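5-oxoprolinase subunit A (PDB 2DFA) probably cleaves 5-oxoproline to L-glutamate at the cost of ATP, as the PxpA component of a complex with PxpB and PxpC. Local coordinates at residues Ala31-Gly36 with Val57-His62. Numbering follows the deposited sequence.
Sequences ANLACG and VAVGAH
His-62 has CG opposite its own backbone N (chi1 -160°), which lays one face of the imidazole over the Asn-32 methylene. Asn-32 has CG turned beside its N (chi1 -40°), and this points its amide at partners beyond the two strands. The CH-pi contact is off-centre, with Asn-32 CB 3.9 Å from the ring centroid of His-62. On the other side of the sheet, Val-59 CG1 meets Leu-33 CD2 at 3.5 Å, and the two side chains cross at about a right angle. Helices 42-54 and 80-100 pack against this apolar side. The backbones pair as parallel strands of a beta-alpha-beta unit. Ala-31 N bonds to Ala-58 O at 2.8 Å, and Gly-60 N to Ala-31 O at 2.9 Å. Leu-33 N then donates to Gly-60 O, the straightest of the four bonds (166°). The bond from His-62 N to Leu-33 O is more bent. Asn-32 OD1 is hydrogen-bonded to His-107 NE2, Asn-32 ND2 to Asp-8 OD1 and Asn-6 OD1, and His-62 ND1 to Lys-109 O. The ND1 bond and the Asn-32 methylene should limit ring rotation. The grouping of His-62 with Asp-8 and His-111 is consistent with a metal site, though none is confirmed.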
loop_
_atom_site.group_PDB
_atom_site.type_symbol
_atom_site.label_atom_id
_atom_site.label_comp_id
_atom_site.label_asym_id
_atom_site.label_seq_id
_atom_site.Cartn_x
_atom_site.Cartn_y
_atom_site.Cartn_z
ATOM N N ALA A 31 13.481 2.064 -23.119
ATOM C CA ALA A 31 12.392 2.472 -22.239
ATOM C C ALA A 31 12.807 2.250 -20.787
ATOM O O ALA A 31 13.565 1.328 -20.484
ATOM C CB ALA A 31 11.142 1.672 -22.553
ATOM N N ASN A 32 12.317 3.111 -19.902
ATOM C CA ASN A 32 12.613 3.011 -18.478
ATOM C C ASN A 32 11.310 2.536 -17.847
ATOM O O ASN A 32 10.348 3.295 -17.755
ATOM C CB ASN A 32 12.997 4.384 -17.925
ATOM C CG ASN A 32 13.872 5.178 -18.885
ATOM O OD1 ASN A 32 14.960 4.740 -19.266
ATOM N ND2 ASN A 32 13.395 6.351 -19.284
ATOM N N LEU A 33 11.272 1.276 -17.435
ATOM C CA LEU A 33 10.068 0.702 -16.851
ATOM C C LEU A 33 9.961 0.827 -15.337
ATOM O O LEU A 33 10.918 0.548 -14.612
ATOM C CB LEU A 33 9.954 -0.774 -17.245
ATOM C CG LEU A 33 9.249 -1.058 -18.578
ATOM C CD1 LEU A 33 9.839 -0.201 -19.690
ATOM C CD2 LEU A 33 9.375 -2.528 -18.903
ATOM N N ALA A 34 8.783 1.243 -14.875
ATOM C CA ALA A 34 8.517 1.388 -13.449
ATOM C C ALA A 34 8.613 0.004 -12.809
ATOM O O ALA A 34 8.372 -1.015 -13.466
ATOM C CB ALA A 34 7.119 1.987 -13.223
ATOM N N CYS A 35 8.945 -0.032 -11.518
ATOM C CA CYS A 35 9.117 -1.303 -10.828
ATOM C C CYS A 35 8.187 -1.586 -9.646
ATOM O O CYS A 35 8.557 -2.338 -8.740
ATOM C CB CYS A 35 10.579 -1.426 -10.380
ATOM S SG CYS A 35 11.790 -1.115 -11.721
ATOM N N GLY A 36 6.997 -0.988 -9.648
ATOM C CA GLY A 36 6.033 -1.245 -8.588
ATOM C C GLY A 36 5.989 -0.308 -7.391
ATOM O O GLY A 36 5.123 -0.467 -6.527
ATOM N N VAL A 57 12.449 -2.823 -28.362
ATOM C CA VAL A 57 12.899 -1.710 -27.524
ATOM C C VAL A 57 13.695 -2.260 -26.337
ATOM O O VAL A 57 13.292 -3.246 -25.718
ATOM C CB VAL A 57 11.687 -0.911 -26.987
ATOM C CG1 VAL A 57 12.153 0.179 -26.030
ATOM C CG2 VAL A 57 10.910 -0.298 -28.153
ATOM N N ALA A 58 14.825 -1.629 -26.030
ATOM C CA ALA A 58 15.667 -2.061 -24.914
ATOM C C ALA A 58 15.001 -1.631 -23.611
ATOM O O ALA A 58 14.524 -0.508 -23.501
ATOM C CB ALA A 58 17.049 -1.434 -25.018
ATOM N N VAL A 59 14.987 -2.517 -22.623
ATOM C CA VAL A 59 14.343 -2.198 -21.353
ATOM C C VAL A 59 15.315 -1.967 -20.205
ATOM O O VAL A 59 16.236 -2.751 -19.983
ATOM C CB VAL A 59 13.350 -3.321 -20.962
ATOM C CG1 VAL A 59 12.773 -3.066 -19.565
ATOM C CG2 VAL A 59 12.235 -3.394 -21.993
ATOM N N GLY A 60 15.096 -0.877 -19.477
ATOM C CA GLY A 60 15.928 -0.555 -18.332
ATOM C C GLY A 60 15.011 -0.339 -17.137
ATOM O O GLY A 60 13.805 -0.150 -17.312
ATOM N N ALA A 61 15.572 -0.362 -15.931
ATOM C CA ALA A 61 14.778 -0.164 -14.717
ATOM C C ALA A 61 14.628 1.316 -14.392
ATOM O O ALA A 61 15.559 2.103 -14.556
ATOM C CB ALA A 61 15.423 -0.897 -13.538
ATOM N N HIS A 62 13.441 1.682 -13.918
ATOM C CA HIS A 62 13.121 3.056 -13.563
ATOM C C HIS A 62 12.690 3.046 -12.085
ATOM O O HIS A 62 11.534 3.294 -11.765
ATOM C CB HIS A 62 11.975 3.536 -14.465
ATOM C CG HIS A 62 11.835 5.023 -14.555
ATOM N ND1 HIS A 62 12.911 5.881 -14.504
ATOM C CD2 HIS A 62 10.748 5.799 -14.784
ATOM C CE1 HIS A 62 12.496 7.120 -14.701
ATOM N NE2 HIS A 62 11.188 7.096 -14.874
#